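Local coordinates for protein putative S-adenosyl-L-methionine-dependent Methyltransferase (Methanococcus maripaludis, PDB 3DLC) that binds S-adenosylmethionine and is probably a methyltransferase that transfers the methyl group of this cofactor to a substrate not firmly identified, at residues G100-I105 with A128-E133; I105-N110 with Y135-S140. One frame throughout, in Å; residues are numbered along the deposited sequence.

Contact 1: G100-I105 with A128-E133; sequences GDVHNI and ATAFRE. Unlike the reference sequence in segment 128-133: Ala128 (reference Thr). With SAM (S-adenosylmethionine), chain C.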
loop_
_atom_site.group_PDB
_atom_site.type_symbol
_atom_site.label_atom_id
_atom_site.label_comp_id
_atom_site.label_asym_id
_atom_site.label_seq_id
_atom_site.Cartn_x
_atom_site.Cartn_y
_atom_site.Cartn_z
ATOM N N GLY A 100 -12.246 -2.627 -6.134
ATOM C CA GLY A 100 -11.589 -3.263 -7.254
ATOM C C GLY A 100 -10.306 -3.936 -6.845
ATOM O O GLY A 100 -9.853 -3.862 -5.720
ATOM N N ASP A 101 -9.713 -4.596 -7.823
ATOM C CA ASP A 101 -8.571 -5.488 -7.663
ATOM C C ASP A 101 -7.374 -4.983 -8.447
ATOM O O ASP A 101 -7.507 -4.485 -9.583
ATOM C CB ASP A 101 -9.010 -6.878 -8.214
ATOM C CG ASP A 101 -8.147 -8.019 -7.794
ATOM O OD1 ASP A 101 -6.916 -7.962 -7.956
ATOM O OD2 ASP A 101 -8.711 -9.012 -7.270
ATOM N N VAL A 102 -6.198 -5.105 -7.844
ATOM C CA VAL A 102 -4.944 -4.704 -8.470
ATOM C C VAL A 102 -4.723 -5.415 -9.820
ATOM O O VAL A 102 -3.993 -4.928 -10.672
ATOM C CB VAL A 102 -3.747 -4.943 -7.510
ATOM C CG1 VAL A 102 -3.477 -6.426 -7.277
ATOM C CG2 VAL A 102 -2.508 -4.203 -8.026
ATOM N N HIS A 103 -5.360 -6.568 -10.004
ATOM C CA HIS A 103 -5.174 -7.313 -11.249
ATOM C C HIS A 103 -6.054 -6.814 -12.377
ATOM O O HIS A 103 -5.934 -7.301 -13.505
ATOM C CB HIS A 103 -5.429 -8.803 -11.060
ATOM C CG HIS A 103 -4.523 -9.436 -10.062
ATOM N ND1 HIS A 103 -4.859 -9.533 -8.734
ATOM C CD2 HIS A 103 -3.265 -9.925 -10.171
ATOM C CE1 HIS A 103 -3.864 -10.120 -8.084
ATOM N NE2 HIS A 103 -2.885 -10.362 -8.930
ATOM N N ASN A 104 -6.932 -5.858 -12.100
ATOM C CA ASN A 104 -7.817 -5.315 -13.125
ATOM C C ASN A 104 -8.325 -3.971 -12.619
ATOM O O ASN A 104 -9.459 -3.809 -12.199
ATOM C CB ASN A 104 -8.942 -6.308 -13.394
ATOM C CG ASN A 104 -9.837 -5.840 -14.481
ATOM O OD1 ASN A 104 -9.346 -5.408 -15.508
ATOM N ND2 ASN A 104 -11.158 -5.952 -14.294
ATOM N N ILE A 105 -7.424 -3.008 -12.635
ATOM C CA ILE A 105 -7.684 -1.735 -11.966
ATOM C C ILE A 105 -8.636 -0.874 -12.778
ATOM O O ILE A 105 -8.365 -0.611 -13.950
ATOM C CB ILE A 105 -6.370 -0.959 -11.721
ATOM C CG1 ILE A 105 -5.379 -1.811 -10.926
ATOM C CG2 ILE A 105 -6.680 0.378 -10.996
ATOM C CD1 ILE A 105 -3.975 -1.162 -10.735
ATOM N N ALA A 128 2.875 -10.699 -11.591
ATOM C CA ALA A 128 3.242 -10.164 -12.910
ATOM C C ALA A 128 2.087 -9.328 -13.460
ATOM O O ALA A 128 2.277 -8.220 -13.961
ATOM C CB ALA A 128 3.585 -11.280 -13.876
ATOM N N THR A 129 0.876 -9.870 -13.401
ATOM C CA THR A 129 -0.287 -9.156 -13.877
ATOM C C THR A 129 -0.532 -7.894 -13.053
ATOM O O THR A 129 -0.856 -6.829 -13.598
ATOM C CB THR A 129 -1.523 -10.064 -13.871
ATOM O OG1 THR A 129 -1.288 -11.130 -14.791
ATOM C CG2 THR A 129 -2.810 -9.315 -14.224
ATOM N N ALA A 130 -0.381 -8.008 -11.744
ATOM C CA ALA A 130 -0.587 -6.854 -10.857
ATOM C C ALA A 130 0.359 -5.712 -11.240
ATOM O O ALA A 130 -0.057 -4.574 -11.349
ATOM C CB ALA A 130 -0.365 -7.253 -9.410
ATOM N N PHE A 131 1.643 -6.020 -11.429
ATOM C CA PHE A 131 2.601 -4.978 -11.781
ATOM C C PHE A 131 2.446 -4.424 -13.182
ATOM O O PHE A 131 2.716 -3.264 -13.409
ATOM C CB PHE A 131 4.030 -5.384 -11.421
ATOM C CG PHE A 131 4.318 -5.141 -9.953
ATOM C CD1 PHE A 131 4.687 -3.881 -9.503
ATOM C CD2 PHE A 131 4.091 -6.132 -9.011
ATOM C CE1 PHE A 131 4.865 -3.646 -8.158
ATOM C CE2 PHE A 131 4.270 -5.891 -7.664
ATOM C CZ PHE A 131 4.650 -4.647 -7.244
ATOM N N ARG A 132 1.953 -5.219 -14.120
ATOM C CA ARG A 132 1.583 -4.674 -15.432
ATOM C C ARG A 132 0.451 -3.667 -15.300
ATOM O O ARG A 132 0.449 -2.632 -15.971
ATOM C CB ARG A 132 1.236 -5.790 -16.418
ATOM C CG ARG A 132 2.492 -6.501 -16.945
ATOM C CD ARG A 132 2.125 -7.541 -18.015
ATOM N NE ARG A 132 3.290 -7.934 -18.787
ATOM C CZ ARG A 132 4.140 -8.863 -18.436
ATOM N NH1 ARG A 132 3.905 -9.659 -17.422
ATOM N NH2 ARG A 132 5.256 -9.022 -19.139
ATOM N N GLU A 133 -0.523 -3.974 -14.441
ATOM C CA GLU A 133 -1.630 -3.018 -14.220
ATOM C C GLU A 133 -1.148 -1.728 -13.552
ATOM O O GLU A 133 -1.553 -0.624 -13.903
ATOM C CB GLU A 133 -2.750 -3.677 -13.392
ATOM C CG GLU A 133 -3.662 -4.533 -14.212
ATOM C CD GLU A 133 -4.495 -3.659 -15.132
ATOM O OE1 GLU A 133 -5.491 -3.050 -14.662
ATOM O OE2 GLU A 133 -4.134 -3.531 -16.318
HETATM N N SAM C . -2.979 -0.479 3.510
HETATM C CA SAM C . -3.675 -0.688 4.806
HETATM C C SAM C . -2.752 -0.354 5.945
HETATM O O SAM C . -1.538 -0.313 5.735
HETATM O OXT SAM C . -3.238 -0.187 7.058
HETATM C CB SAM C . -4.216 -2.102 4.897
HETATM C CG SAM C . -3.197 -3.195 4.883
HETATM S SD SAM C . -4.033 -4.790 4.991
HETATM C CE SAM C . -2.699 -5.625 5.805
HETATM C "C5'" SAM C . -3.969 -5.452 3.244
HETATM C "C4'" SAM C . -5.090 -5.019 2.252
HETATM O "O4'" SAM C . -4.899 -5.331 0.833
HETATM C "C3'" SAM C . -6.509 -5.492 2.657
HETATM O "O3'" SAM C . -7.302 -4.366 2.873
HETATM C "C2'" SAM C . -6.962 -6.305 1.443
HETATM O "O2'" SAM C . -8.350 -6.388 1.213
HETATM C "C1'" SAM C . -6.178 -5.647 0.296
HETATM N N9 SAM C . -5.957 -6.523 -0.866
HETATM C C8 SAM C . -5.381 -7.771 -0.850
HETATM N N7 SAM C . -5.258 -8.256 -2.109
HETATM C C5 SAM C . -5.790 -7.308 -2.943
HETATM C C6 SAM C . -5.980 -7.253 -4.327
HETATM N N6 SAM C . -5.695 -8.257 -5.175
HETATM N N1 SAM C . -6.498 -6.112 -4.833
HETATM C C2 SAM C . -6.868 -5.068 -4.018
HETATM N N3 SAM C . -6.762 -5.101 -2.659
HETATM C C4 SAM C . -6.209 -6.211 -2.175
#

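Contact 2: I105-N110 with Y135-S140; sequences IPIEDN and YRILKS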
loop_
_atom_site.group_PDB
_atom_site.type_symbol
_atom_site.label_atom_id
_atom_site.label_comp_id
_atom_site.label_asym_id
_atom_site.label_seq_id
_atom_site.Cartn_x
_atom_site.Cartn_y
_atom_site.Cartn_z
ATOM N N ILE A 105 -7.424 -3.008 -12.635
ATOM C CA ILE A 105 -7.684 -1.735 -11.966
ATOM C C ILE A 105 -8.636 -0.874 -12.778
ATOM O O ILE A 105 -8.365 -0.611 -13.950
ATOM C CB ILE A 105 -6.370 -0.959 -11.721
ATOM C CG1 ILE A 105 -5.379 -1.811 -10.926
ATOM C CG2 ILE A 105 -6.680 0.378 -10.996
ATOM C CD1 ILE A 105 -3.975 -1.162 -10.735
ATOM N N PRO A 106 -9.735 -0.410 -12.171
ATOM C CA PRO A 106 -10.749 0.378 -12.912
ATOM C C PRO A 106 -10.388 1.850 -12.991
ATOM O O PRO A 106 -11.130 2.738 -12.559
ATOM C CB PRO A 106 -12.016 0.147 -12.096
ATOM C CG PRO A 106 -11.523 0.097 -10.703
ATOM C CD PRO A 106 -10.199 -0.688 -10.793
ATOM N N ILE A 107 -9.202 2.068 -13.532
ATOM C CA ILE A 107 -8.629 3.399 -13.718
ATOM C C ILE A 107 -7.995 3.444 -15.104
ATOM O O ILE A 107 -7.429 2.451 -15.572
ATOM C CB ILE A 107 -7.605 3.716 -12.582
ATOM C CG1 ILE A 107 -8.311 3.718 -11.221
ATOM C CG2 ILE A 107 -6.890 5.050 -12.828
ATOM C CD1 ILE A 107 -7.356 3.838 -10.039
ATOM N N GLU A 108 -8.112 4.595 -15.753
ATOM C CA GLU A 108 -7.567 4.751 -17.094
ATOM C C GLU A 108 -6.048 4.715 -17.138
ATOM O O GLU A 108 -5.344 4.904 -16.149
ATOM C CB GLU A 108 -8.076 6.028 -17.785
ATOM C CG GLU A 108 -7.597 7.341 -17.231
ATOM C CD GLU A 108 -8.210 8.532 -17.984
ATOM O OE1 GLU A 108 -9.345 8.408 -18.493
ATOM O OE2 GLU A 108 -7.569 9.591 -18.071
ATOM N N ASP A 109 -5.561 4.500 -18.337
ATOM C CA ASP A 109 -4.137 4.486 -18.594
ATOM C C ASP A 109 -3.493 5.827 -18.213
ATOM O O ASP A 109 -4.074 6.894 -18.431
ATOM C CB ASP A 109 -3.834 4.310 -20.082
ATOM C CG ASP A 109 -4.337 2.998 -20.677
ATOM O OD1 ASP A 109 -4.809 2.090 -19.978
ATOM O OD2 ASP A 109 -4.245 2.886 -21.919
ATOM N N ASN A 110 -2.286 5.754 -17.653
ATOM C CA ASN A 110 -1.440 6.948 -17.461
ATOM C C ASN A 110 -2.060 8.015 -16.592
ATOM O O ASN A 110 -1.802 9.186 -16.780
ATOM C CB ASN A 110 -1.094 7.539 -18.836
ATOM C CG ASN A 110 -0.388 6.552 -19.706
ATOM O OD1 ASN A 110 0.466 5.807 -19.244
ATOM N ND2 ASN A 110 -0.715 6.550 -21.001
ATOM N N TYR A 135 1.817 -0.485 -13.728
ATOM C CA TYR A 135 2.560 0.299 -14.706
ATOM C C TYR A 135 1.618 0.967 -15.694
ATOM O O TYR A 135 1.882 2.108 -16.109
ATOM C CB TYR A 135 3.611 -0.554 -15.420
ATOM C CG TYR A 135 4.758 0.230 -16.006
ATOM C CD1 TYR A 135 5.608 0.930 -15.178
ATOM C CD2 TYR A 135 5.023 0.256 -17.351
ATOM C CE1 TYR A 135 6.687 1.605 -15.642
ATOM C CE2 TYR A 135 6.156 0.941 -17.857
ATOM C CZ TYR A 135 6.974 1.608 -16.978
ATOM O OH TYR A 135 8.071 2.328 -17.404
ATOM N N ARG A 136 0.533 0.271 -16.066
ATOM C CA ARG A 136 -0.401 0.828 -17.000
ATOM C C ARG A 136 -1.024 2.134 -16.499
ATOM O O ARG A 136 -1.189 3.100 -17.269
ATOM C CB ARG A 136 -1.503 -0.188 -17.326
ATOM C CG ARG A 136 -2.540 0.346 -18.300
ATOM C CD ARG A 136 -3.691 -0.644 -18.529
ATOM N NE ARG A 136 -4.486 -0.907 -17.338
ATOM C CZ ARG A 136 -5.372 -0.063 -16.816
ATOM N NH1 ARG A 136 -5.603 1.123 -17.356
ATOM N NH2 ARG A 136 -6.033 -0.422 -15.715
ATOM N N ILE A 137 -1.422 2.149 -15.228
ATOM C CA ILE A 137 -2.129 3.309 -14.686
ATOM C C ILE A 137 -1.194 4.443 -14.238
ATOM O O ILE A 137 -1.644 5.531 -13.942
ATOM C CB ILE A 137 -3.113 2.929 -13.539
ATOM C CG1 ILE A 137 -2.380 2.379 -12.308
ATOM C CG2 ILE A 137 -4.207 1.960 -14.049
ATOM C CD1 ILE A 137 -3.092 2.645 -11.011
ATOM N N LEU A 138 0.097 4.184 -14.156
ATOM C CA LEU A 138 1.094 5.170 -13.768
ATOM C C LEU A 138 1.338 6.150 -14.924
ATOM O O LEU A 138 1.527 5.743 -16.068
ATOM C CB LEU A 138 2.401 4.426 -13.404
ATOM C CG LEU A 138 3.527 5.231 -12.771
ATOM C CD1 LEU A 138 3.063 5.899 -11.464
ATOM C CD2 LEU A 138 4.730 4.312 -12.511
ATOM N N LYS A 139 1.344 7.433 -14.588
ATOM C CA LYS A 139 1.637 8.484 -15.539
ATOM C C LYS A 139 3.138 8.501 -15.834
ATOM O O LYS A 139 3.968 8.262 -14.959
ATOM C CB LYS A 139 1.200 9.852 -14.973
ATOM C CG LYS A 139 1.165 10.949 -16.012
ATOM C CD LYS A 139 0.785 12.299 -15.370
ATOM C CE LYS A 139 -0.547 12.249 -14.705
ATOM N NZ LYS A 139 -0.870 13.625 -14.242
ATOM N N SER A 140 3.476 8.796 -17.081
ATOM C CA SER A 140 4.870 9.002 -17.449
ATOM C C SER A 140 5.437 10.069 -16.510
ATOM O O SER A 140 4.876 11.154 -16.353
ATOM C CB SER A 140 4.980 9.425 -18.917
ATOM O OG SER A 140 6.324 9.571 -19.313
HETATM O O HOH W 1 -0.400 2.835 -19.956
#

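Contact 1: G100-I105 with A128-E133
At the adenine end of the S-adenosylmethionine pocket, the loop 100-105 packs against helix 127-137 through Val102, His103 and Ile105, which meet Ala130, Thr129 and Glu133. The adenine is read by two bonds: Val102 N donates to SAM N1 over 3.2 Å, and SAM N6 donates to Asp101 OD1 over 3.1 Å. That same carboxylate oxygen accepts from His103 N, closing an Asx turn, and from His103 ND1 at 2.7 Å; both protein donors reach it from one face of the carboxylate, tilted out of its plane. Asp101 OD1 is therefore held by the loop while it holds the adenine amine, and the type I turn from Asp101 to Asn104 supplies the backbone shape. An acidic residue just beyond the third strand in chain order, here the edge strand 95-99, commonly contacts adenine in Rossmann-like methyltransferases of this class. The His103 ring carries Val102 CG1 on one face, 3.6 Å above its plane, and meets Thr129 CB at its edge; its other nitrogen, NE2, is bonded to Glu125 O. With chi1 at 69°, CG1 of Val102 falls between the backbone N and the carbonyl carbon and CG2 beside the carbonyl; both methyls touch Ala130, CG1 at 3.9 Å from its CB. Glu133 folds back at chi2 (-69°), sliding past Ile105 in the opposite direction, and its OE1 uses the anti lone pair to accept from Ile105 N at 2.8 Å. Glu133 OE2 is engaged separately, in a salt bridge with Arg136.

Contact 2: I105-N110 with Y135-S140
Arg136 and Asp109 cross at about a right angle, their guanidinium and carboxylate planes 56° apart, and the salt bridge runs from Arg136 NH1 to the anti lone pair of Asp109 OD1 at 2.9 Å. The Arg136 chain runs out extended (chi1 179°) and bends at chi3 (64°), which turns NH1 and NH2 to the loop carbonyls. Asp109 OD1 lies close to the guanidinium plane, as does Ile107 O, which is gripped end-on by two nitrogens: NH1 at 2.9 Å and NH2 at 3.2 Å. NH2 adds a weak bond to Ile105 O, which also accepts from Ile107 N to close the inverse gamma turn centred on Pro106. With NE salt-bridged to Glu133, bonds at NE, NH1 and NH2 limit the group's rotation. One face of the guanidinium receives Ile137 CG2, 3.2 Å above the plane and offset toward the rim. This is where helix 127-137 ends and the chain passes into strand 138-139, while the loop 105-110 leads to the central strand 112-118 of the Rossmann-like sheet. Ile137 and Ile105 also cross at about a right angle, meeting CD1 to CD1 at 3.9 Å, and Ile137 CG2 touches Ile107 CB; both residues reach Ile48 of strand 46-50. At the helix end Asn110 N donates to Arg136 O over 2.9 Å, and a water donates to that carbonyl and to Asn110 OD1, which also accepts from Lys213.

Overall arrangement
Contacts 1 and 2 follow one another along the same two pieces of chain: the loop between strands 95-99 and 112-118, and helix 127-137 with the short strand 138-139 after it. Their centres lie about 10 Å apart on one side of the chain's centre, Ile105 belongs to both, and their segments alternate in sequence. Both pairings run in the same order, so the loop advances along the helix from the cofactor pocket toward the helix's C-terminal end. Glu133 and Arg136, three residues apart on the helix and paired with each other, carry polar ties of contacts 1 and 2 respectively. Contact 1 thus touches the adenine, whereas contact 2 fastens the remainder of that loop where it enters strand 112-118.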